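Local coordinates for fatty acid multifunctional protein (atmfp2) (Arabidopsis thaliana, PDB 2WTB), which carries out steps of peroxisomal fatty acid beta-oxidation during seed germination, combining enoyl-CoA hydratase activity on long chains with NAD-dependent 3-hydroxyacyl-CoA dehydrogenase activity, at residues A[53-58]-A[103-108]; A[422-427]-A[446-451]; A[459-464]-A[494-499]. All coordinates share one frame; numbering follows the deposited sequence.

Interaction 1: A[53-58]-A[103-108]; sequences KAIVIT and KPSVAA
Two parallel neighbours in the six-stranded mixed sheet of the hydratase/isomerase region meet here, with Ile55 beside Ser105, Val56 beside Val106 and Ile57 beside Ala107. The axes of the two short strand segments cross at 21°. On the 53-58 side the main-chain bonds are made by Ile55 and Ile57, each of which both gives and accepts: Ile55 N donates to Pro104 O at 2.9 Å, Ile55 O takes the amide of Val106, Ile57 N reaches Val106 O, and Ile57 O receives Ala108 N at 2.6 Å in a nearly straight bond (175°). Val56, between them, turns its backbone the other way and bonds to Ala19 and Ile21 of strand 18-24, which makes 54-59 an inner strand of the sheet.

This is the crotonase fold of the enoyl-CoA hydratase/isomerase family, and the two faces of the strand pair are covered by different helices. Ile55, Ile57 and Ser105 lie toward helix 33-46, where Ser105 OG bonds to Tyr43 OH while standing 3.8 Å from Ile55 CB. On the reverse face Val56 CG1 lies 4.3 Å from Ala108 CB, and Val56 and Val106 both pack against Ala197 of helix 193-205.

At the entry to the strands, Pro104 CD lies 3.8 Å from Ala54 CB. Lys103 sets CG anti to its carbonyl carbon (chi1 -72°), which brings CG to 3.4 Å from Lys53 O; from there the extended chain runs on to place NZ on the carbonyls of Ala46 and Val52. The methyl Ile55 CD1 meets Lys103 CB at 4.1 Å, the two side chains crossing at about a right angle. Farther along, beyond strand 105-109, helix 116-123 carries Glu119, the predicted nucleophile, whose side chain is about 11 Å from that of Ala107.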
loop_
_atom_site.group_PDB
_atom_site.type_symbol
_atom_site.label_atom_id
_atom_site.label_comp_id
_atom_site.label_asym_id
_atom_site.label_seq_id
_atom_site.Cartn_x
_atom_site.Cartn_y
_atom_site.Cartn_z
ATOM N N LYS A 53 21.325 39.488 -6.522
ATOM C CA LYS A 53 20.262 40.064 -7.342
ATOM C C LYS A 53 19.000 39.209 -7.303
ATOM O O LYS A 53 17.884 39.727 -7.294
ATOM C CB LYS A 53 20.725 40.219 -8.792
ATOM C CG LYS A 53 21.882 41.182 -8.990
ATOM C CD LYS A 53 22.202 41.340 -10.469
ATOM C CE LYS A 53 23.349 42.306 -10.695
ATOM N NZ LYS A 53 23.671 42.422 -12.144
ATOM N N ALA A 54 19.186 37.895 -7.291
ATOM C CA ALA A 54 18.068 36.963 -7.261
ATOM C C ALA A 54 18.483 35.667 -6.574
ATOM O O ALA A 54 19.622 35.530 -6.129
ATOM C CB ALA A 54 17.570 36.688 -8.671
ATOM N N ILE A 55 17.557 34.719 -6.490
ATOM C CA ILE A 55 17.823 33.452 -5.824
ATOM C C ILE A 55 17.370 32.280 -6.685
ATOM O O ILE A 55 16.369 32.365 -7.393
ATOM C CB ILE A 55 17.115 33.367 -4.452
ATOM C CG1 ILE A 55 17.731 34.354 -3.458
ATOM C CG2 ILE A 55 17.177 31.956 -3.896
ATOM C CD1 ILE A 55 17.123 35.738 -3.507
ATOM N N VAL A 56 18.122 31.189 -6.627
ATOM C CA VAL A 56 17.722 29.952 -7.276
ATOM C C VAL A 56 17.765 28.836 -6.243
ATOM O O VAL A 56 18.654 28.804 -5.396
ATOM C CB VAL A 56 18.640 29.617 -8.468
ATOM C CG1 VAL A 56 18.370 28.208 -8.975
ATOM C CG2 VAL A 56 18.448 30.639 -9.580
ATOM N N ILE A 57 16.789 27.937 -6.295
ATOM C CA ILE A 57 16.738 26.826 -5.355
ATOM C C ILE A 57 16.780 25.494 -6.091
ATOM O O ILE A 57 16.074 25.292 -7.080
ATOM C CB ILE A 57 15.470 26.865 -4.483
ATOM C CG1 ILE A 57 15.313 28.230 -3.804
ATOM C CG2 ILE A 57 15.506 25.739 -3.452
ATOM C CD1 ILE A 57 14.091 28.325 -2.888
ATOM N N THR A 58 17.614 24.585 -5.602
ATOM C CA THR A 58 17.716 23.258 -6.189
ATOM C C THR A 58 18.107 22.245 -5.121
ATOM O O THR A 58 18.516 22.620 -4.022
ATOM C CB THR A 58 18.737 23.229 -7.341
ATOM O OG1 THR A 58 18.783 21.917 -7.911
ATOM C CG2 THR A 58 20.117 23.614 -6.837
ATOM N N LYS A 103 13.321 40.298 -4.391
ATOM C CA LYS A 103 14.259 39.606 -5.262
ATOM C C LYS A 103 13.644 38.283 -5.697
ATOM O O LYS A 103 13.171 37.513 -4.859
ATOM C CB LYS A 103 15.593 39.370 -4.557
ATOM C CG LYS A 103 16.415 40.631 -4.363
ATOM C CD LYS A 103 17.711 40.347 -3.624
ATOM C CE LYS A 103 18.521 41.622 -3.445
ATOM N NZ LYS A 103 19.735 41.400 -2.617
ATOM N N PRO A 104 13.651 38.015 -7.012
ATOM C CA PRO A 104 12.959 36.857 -7.586
ATOM C C PRO A 104 13.649 35.544 -7.235
ATOM O O PRO A 104 14.873 35.494 -7.140
ATOM C CB PRO A 104 13.052 37.101 -9.100
ATOM C CG PRO A 104 13.637 38.478 -9.268
ATOM C CD PRO A 104 14.411 38.756 -8.030
ATOM N N SER A 105 12.856 34.496 -7.040
ATOM C CA SER A 105 13.381 33.159 -6.807
ATOM C C SER A 105 12.966 32.262 -7.960
ATOM O O SER A 105 11.862 32.396 -8.495
ATOM C CB SER A 105 12.845 32.584 -5.494
ATOM O OG SER A 105 13.314 33.317 -4.379
ATOM N N VAL A 106 13.854 31.353 -8.348
ATOM C CA VAL A 106 13.536 30.363 -9.368
ATOM C C VAL A 106 13.915 28.981 -8.867
ATOM O O VAL A 106 15.029 28.770 -8.390
ATOM C CB VAL A 106 14.276 30.636 -10.688
ATOM C CG1 VAL A 106 13.964 29.544 -11.700
ATOM C CG2 VAL A 106 13.894 31.999 -11.238
ATOM N N ALA A 107 12.982 28.043 -8.970
ATOM C CA ALA A 107 13.238 26.674 -8.544
ATOM C C ALA A 107 13.806 25.847 -9.695
ATOM O O ALA A 107 13.292 25.881 -10.814
ATOM C CB ALA A 107 11.967 26.037 -8.001
ATOM N N ALA A 108 14.880 25.117 -9.410
ATOM C CA ALA A 108 15.486 24.213 -10.379
ATOM C C ALA A 108 15.188 22.779 -9.968
ATOM O O ALA A 108 15.811 22.245 -9.053
ATOM C CB ALA A 108 16.982 24.448 -10.460
#

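Interaction 2: A[422-427]-A[446-451]; sequences ILASNT and VGAHFF
Val446 lays its CG1 methyl between two residues of the adjacent strand, 3.7 Å from Ala424 CB and 3.8 Å from Ile422 CG2. The strands belong to a parallel beta-alpha-beta unit of the Rossmann-type NAD-binding domain, in which 422-425 leads through helix 432-435 into 445-450. Ala448 CB extends the apolar row on this face, against Ala424 CB. Helix 470-482 packs over Ile422 and Val446.

The short strand segments cross at 45°, and main-chain pairing is short: Leu423 O takes the amide of Val446, Ser425 N donates to Val446 O at 2.9 Å, and Ser425 O takes Ala448 N at 2.8 Å. Beyond this point a side chain takes over from the main chain. Asn426, with CG anti to its backbone N (chi1 174°), carries OD1 to the amide of Phe450, 3.2 Å from OD1 to N and nearly straight at 170°. The same oxygen lies at the edge of the Phe450 ring. An alanine here would remove the carboxamide and would probably leave Phe450 N without this acceptor, so that the ends of the two strands would be less firmly tied.

Ser425 OG accepts Thr427 N in an ST turn and is also bonded to Glu397. Just past this turn the chain meets His449, whose NE2 is bonded to Ser428 OG and whose ring carbon CD2 lies 3.3 Å from Thr427 O.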
loop_
_atom_site.group_PDB
_atom_site.type_symbol
_atom_site.label_atom_id
_atom_site.label_comp_id
_atom_site.label_asym_id
_atom_site.label_seq_id
_atom_site.Cartn_x
_atom_site.Cartn_y
_atom_site.Cartn_z
ATOM N N ILE A 422 16.958 -22.065 -5.673
ATOM C CA ILE A 422 15.937 -21.992 -4.631
ATOM C C ILE A 422 14.739 -22.876 -4.967
ATOM O O ILE A 422 14.201 -22.814 -6.073
ATOM C CB ILE A 422 15.466 -20.543 -4.404
ATOM C CG1 ILE A 422 16.610 -19.702 -3.836
ATOM C CG2 ILE A 422 14.268 -20.513 -3.471
ATOM C CD1 ILE A 422 16.294 -18.234 -3.727
ATOM N N LEU A 423 14.333 -23.705 -4.011
ATOM C CA LEU A 423 13.222 -24.629 -4.211
ATOM C C LEU A 423 11.950 -24.113 -3.543
ATOM O O LEU A 423 11.536 -24.608 -2.495
ATOM C CB LEU A 423 13.582 -26.021 -3.686
ATOM C CG LEU A 423 14.392 -26.932 -4.616
ATOM C CD1 LEU A 423 15.332 -26.138 -5.514
ATOM C CD2 LEU A 423 15.160 -27.982 -3.821
ATOM N N ALA A 424 11.333 -23.114 -4.166
ATOM C CA ALA A 424 10.171 -22.453 -3.591
ATOM C C ALA A 424 8.863 -23.089 -4.050
ATOM O O ALA A 424 8.770 -23.614 -5.161
ATOM C CB ALA A 424 10.190 -20.970 -3.930
ATOM N N SER A 425 7.855 -23.034 -3.185
ATOM C CA SER A 425 6.539 -23.575 -3.504
ATOM C C SER A 425 5.427 -22.569 -3.233
ATOM O O SER A 425 5.468 -21.827 -2.252
ATOM C CB SER A 425 6.273 -24.856 -2.715
ATOM O OG SER A 425 4.904 -25.207 -2.780
ATOM N N ASN A 426 4.433 -22.562 -4.114
ATOM C CA ASN A 426 3.276 -21.689 -3.983
ATOM C C ASN A 426 2.140 -22.398 -3.243
ATOM O O ASN A 426 0.996 -21.940 -3.241
ATOM C CB ASN A 426 2.820 -21.227 -5.370
ATOM C CG ASN A 426 1.529 -20.431 -5.334
ATOM O OD1 ASN A 426 1.435 -19.403 -4.663
ATOM N ND2 ASN A 426 0.525 -20.902 -6.064
ATOM N N THR A 427 2.469 -23.519 -2.607
ATOM C CA THR A 427 1.484 -24.305 -1.872
ATOM C C THR A 427 0.705 -23.442 -0.887
ATOM O O THR A 427 1.209 -22.431 -0.396
ATOM C CB THR A 427 2.143 -25.467 -1.108
ATOM O OG1 THR A 427 1.140 -26.213 -0.404
ATOM C CG2 THR A 427 3.169 -24.936 -0.118
ATOM N N VAL A 446 11.527 -23.175 0.402
ATOM C CA VAL A 446 10.845 -22.041 1.015
ATOM C C VAL A 446 9.454 -21.865 0.409
ATOM O O VAL A 446 9.157 -22.418 -0.650
ATOM C CB VAL A 446 11.660 -20.741 0.839
ATOM C CG1 VAL A 446 11.707 -20.337 -0.626
ATOM C CG2 VAL A 446 11.088 -19.619 1.698
ATOM N N GLY A 447 8.604 -21.100 1.086
ATOM C CA GLY A 447 7.253 -20.864 0.613
ATOM C C GLY A 447 7.068 -19.494 -0.012
ATOM O O GLY A 447 7.199 -18.470 0.658
ATOM N N ALA A 448 6.769 -19.476 -1.307
ATOM C CA ALA A 448 6.454 -18.236 -2.004
ATOM C C ALA A 448 4.954 -18.184 -2.276
ATOM O O ALA A 448 4.484 -18.603 -3.334
ATOM C CB ALA A 448 7.244 -18.138 -3.300
ATOM N N HIS A 449 4.204 -17.675 -1.304
ATOM C CA HIS A 449 2.751 -17.729 -1.358
ATOM C C HIS A 449 2.151 -16.473 -1.974
ATOM O O HIS A 449 2.289 -15.378 -1.431
ATOM C CB HIS A 449 2.176 -17.959 0.041
ATOM C CG HIS A 449 0.719 -18.294 0.045
ATOM N ND1 HIS A 449 -0.237 -17.451 0.567
ATOM C CD2 HIS A 449 0.054 -19.379 -0.417
ATOM C CE1 HIS A 449 -1.429 -18.004 0.433
ATOM N NE2 HIS A 449 -1.281 -19.174 -0.162
ATOM N N PHE A 450 1.489 -16.642 -3.114
ATOM C CA PHE A 450 0.849 -15.530 -3.807
ATOM C C PHE A 450 -0.665 -15.597 -3.655
ATOM O O PHE A 450 -1.226 -16.646 -3.338
ATOM C CB PHE A 450 1.202 -15.541 -5.295
ATOM C CG PHE A 450 2.640 -15.221 -5.587
ATOM C CD1 PHE A 450 3.621 -16.192 -5.455
ATOM C CD2 PHE A 450 3.007 -13.956 -6.014
ATOM C CE1 PHE A 450 4.943 -15.902 -5.734
ATOM C CE2 PHE A 450 4.328 -13.661 -6.294
ATOM C CZ PHE A 450 5.298 -14.635 -6.154
ATOM N N PHE A 451 -1.322 -14.471 -3.894
ATOM C CA PHE A 451 -2.775 -14.420 -3.857
ATOM C C PHE A 451 -3.311 -14.051 -5.232
ATOM O O PHE A 451 -2.880 -13.067 -5.832
ATOM C CB PHE A 451 -3.245 -13.419 -2.801
ATOM C CG PHE A 451 -2.715 -13.702 -1.425
ATOM C CD1 PHE A 451 -1.430 -13.320 -1.072
ATOM C CD2 PHE A 451 -3.497 -14.356 -0.487
ATOM C CE1 PHE A 451 -0.937 -13.581 0.191
ATOM C CE2 PHE A 451 -3.011 -14.621 0.782
ATOM C CZ PHE A 451 -1.728 -14.233 1.120
#

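Interaction 3: A[459-464]-A[494-499]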
loop_
_atom_site.group_PDB
_atom_site.type_symbol
_atom_site.label_atom_id
_atom_site.label_comp_id
_atom_site.label_asym_id
_atom_site.label_seq_id
_atom_site.Cartn_x
_atom_site.Cartn_y
_atom_site.Cartn_z
ATOM N N LEU A 459 0.412 -8.398 -2.142
ATOM C CA LEU A 459 1.027 -9.125 -1.040
ATOM C C LEU A 459 1.756 -10.381 -1.497
ATOM O O LEU A 459 1.376 -11.017 -2.481
ATOM C CB LEU A 459 -0.016 -9.498 0.012
ATOM C CG LEU A 459 0.539 -10.032 1.333
ATOM C CD1 LEU A 459 1.167 -8.899 2.133
ATOM C CD2 LEU A 459 -0.551 -10.718 2.137
ATOM N N LEU A 460 2.810 -10.724 -0.764
ATOM C CA LEU A 460 3.533 -11.966 -0.971
ATOM C C LEU A 460 3.934 -12.545 0.376
ATOM O O LEU A 460 4.636 -11.899 1.152
ATOM C CB LEU A 460 4.780 -11.736 -1.823
ATOM C CG LEU A 460 5.781 -12.893 -1.836
ATOM C CD1 LEU A 460 5.115 -14.180 -2.315
ATOM C CD2 LEU A 460 6.993 -12.553 -2.690
ATOM N N GLU A 461 3.475 -13.758 0.656
ATOM C CA GLU A 461 3.853 -14.441 1.885
ATOM C C GLU A 461 5.085 -15.307 1.665
ATOM O O GLU A 461 5.027 -16.311 0.959
ATOM C CB GLU A 461 2.704 -15.305 2.404
ATOM C CG GLU A 461 1.785 -14.609 3.389
ATOM C CD GLU A 461 0.771 -15.562 4.006
ATOM O OE1 GLU A 461 0.429 -16.575 3.356
ATOM O OE2 GLU A 461 0.317 -15.299 5.141
ATOM N N ILE A 462 6.202 -14.905 2.262
ATOM C CA ILE A 462 7.402 -15.732 2.265
ATOM C C ILE A 462 7.342 -16.659 3.468
ATOM O O ILE A 462 7.537 -16.227 4.605
ATOM C CB ILE A 462 8.683 -14.880 2.333
ATOM C CG1 ILE A 462 8.833 -14.042 1.065
ATOM C CG2 ILE A 462 9.902 -15.761 2.519
ATOM C CD1 ILE A 462 10.043 -13.147 1.077
ATOM N N VAL A 463 7.052 -17.929 3.215
ATOM C CA VAL A 463 6.901 -18.908 4.286
ATOM C C VAL A 463 8.215 -19.629 4.574
ATOM O O VAL A 463 8.687 -20.428 3.764
ATOM C CB VAL A 463 5.817 -19.949 3.948
ATOM C CG1 VAL A 463 5.635 -20.914 5.105
ATOM C CG2 VAL A 463 4.502 -19.257 3.617
ATOM N N ARG A 464 8.797 -19.342 5.733
ATOM C CA ARG A 464 10.049 -19.966 6.140
ATOM C C ARG A 464 9.760 -21.203 6.980
ATOM O O ARG A 464 8.710 -21.303 7.607
ATOM C CB ARG A 464 10.885 -18.985 6.967
ATOM C CG ARG A 464 10.551 -19.031 8.449
ATOM C CD ARG A 464 10.514 -17.651 9.082
ATOM N NE ARG A 464 11.821 -17.213 9.548
ATOM C CZ ARG A 464 12.002 -16.402 10.584
ATOM N NH1 ARG A 464 10.955 -15.956 11.262
ATOM N NH2 ARG A 464 13.227 -16.045 10.949
ATOM N N THR A 494 -0.504 -24.155 9.651
ATOM C CA THR A 494 -1.792 -24.194 8.972
ATOM C C THR A 494 -2.264 -22.802 8.552
ATOM O O THR A 494 -2.621 -21.981 9.394
ATOM C CB THR A 494 -2.862 -24.835 9.871
ATOM O OG1 THR A 494 -2.405 -26.119 10.317
ATOM C CG2 THR A 494 -4.170 -24.992 9.115
ATOM N N GLY A 495 -2.253 -22.542 7.247
ATOM C CA GLY A 495 -2.746 -21.285 6.710
ATOM C C GLY A 495 -1.805 -20.107 6.898
ATOM O O GLY A 495 -2.201 -18.952 6.720
ATOM N N PHE A 496 -0.559 -20.398 7.257
ATOM C CA PHE A 496 0.450 -19.366 7.468
ATOM C C PHE A 496 -0.078 -18.196 8.301
ATOM O O PHE A 496 -0.380 -18.355 9.484
ATOM C CB PHE A 496 0.996 -18.869 6.128
ATOM C CG PHE A 496 1.281 -19.969 5.147
ATOM C CD1 PHE A 496 1.989 -21.095 5.535
ATOM C CD2 PHE A 496 0.847 -19.876 3.835
ATOM C CE1 PHE A 496 2.254 -22.111 4.634
ATOM C CE2 PHE A 496 1.110 -20.889 2.928
ATOM C CZ PHE A 496 1.814 -22.008 3.329
ATOM N N ALA A 497 -0.192 -17.026 7.681
ATOM C CA ALA A 497 -0.648 -15.830 8.388
ATOM C C ALA A 497 -1.988 -15.304 7.875
ATOM O O ALA A 497 -2.949 -15.199 8.631
ATOM C CB ALA A 497 0.405 -14.736 8.320
ATOM N N VAL A 498 -2.040 -14.975 6.588
ATOM C CA VAL A 498 -3.214 -14.333 6.001
ATOM C C VAL A 498 -4.480 -15.188 6.084
ATOM O O VAL A 498 -5.471 -14.783 6.687
ATOM C CB VAL A 498 -2.963 -13.944 4.532
ATOM C CG1 VAL A 498 -4.204 -13.304 3.934
ATOM C CG2 VAL A 498 -1.770 -13.006 4.435
ATOM N N ASN A 499 -4.442 -16.366 5.471
ATOM C CA ASN A 499 -5.602 -17.250 5.451
ATOM C C ASN A 499 -5.999 -17.766 6.830
ATOM O O ASN A 499 -7.183 -17.866 7.139
ATOM C CB ASN A 499 -5.372 -18.419 4.493
ATOM C CG ASN A 499 -5.384 -17.988 3.042
ATOM O OD1 ASN A 499 -5.100 -18.780 2.144
ATOM N ND2 ASN A 499 -5.717 -16.724 2.806
HETATM O O HOH W 1 -2.154 -17.540 4.257
#
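Glu461 reaches out of strand 459-464 and has its carboxylate gripped by the start of helix 498-514. OE2 accepts two backbone amides, Val498 N at 2.8 Å and Ala497 N at 3.1 Å; the first bond is nearly straight (169°), the second more bent. Both donors come on the syn side but from opposite faces of the carboxylate plane, an arrangement that restrains its rotation. The side chain is extended beyond CB (chi2 -173°), which carries the carboxylate away from the strand to the amides of 497-498.

Packing is tight on the flanks of this carboxylate. Val463 CG2 sits over the centre of the Phe496 ring, 3.5 Å from the centroid and almost on the ring normal, a CH-pi contact. The same ring turns an edge to Glu461, with CD2 3.4 Å from OE1 and the ring and carboxylate planes 73° apart. On the other flank Leu459 CD2 and Val498 CG2 meet at 3.5 Å as their side chains slide past each other in opposite directions. Phe451 packs on both of these residues.

The other carboxylate oxygen faces the looser, water-mediated side of the contact. A single water donates to Glu461 OE1 at 2.9 Å and to Gly495 O, and accepts from Asn499 N at 2.8 Å, so that one bound water, and not a direct bond, ties OE1 to Gly495 and to Asn499 of the helix. Such a junction, between a strand of the NAD-binding domain and the first turn of the helical C-terminal domain, belongs to the two-domain fold of 3-hydroxyacyl-CoA dehydrogenases.

Interactions 2 and 3 are neighbours, their centres 9 Å apart, and share one sheet: strands 445-450 and 459-464 run antiparallel beside each other, with probable hydrogen bonds from His449 N to Glu461 O (2.8 Å) and from Val463 N to Gly447 O. The His449 and Phe496 rings also meet edge-to-face, so the parallel Rossmann part of the sheet is linked through interaction 3 to the C-terminal domain. Interaction 1 stands apart in the hydratase/isomerase region, with its centre 53 Å from that of interaction 2 and 52 Å from that of interaction 3, across the chain's centre. Of the three, it alone lies near a predicted hydratase/isomerase active-site residue, Glu119.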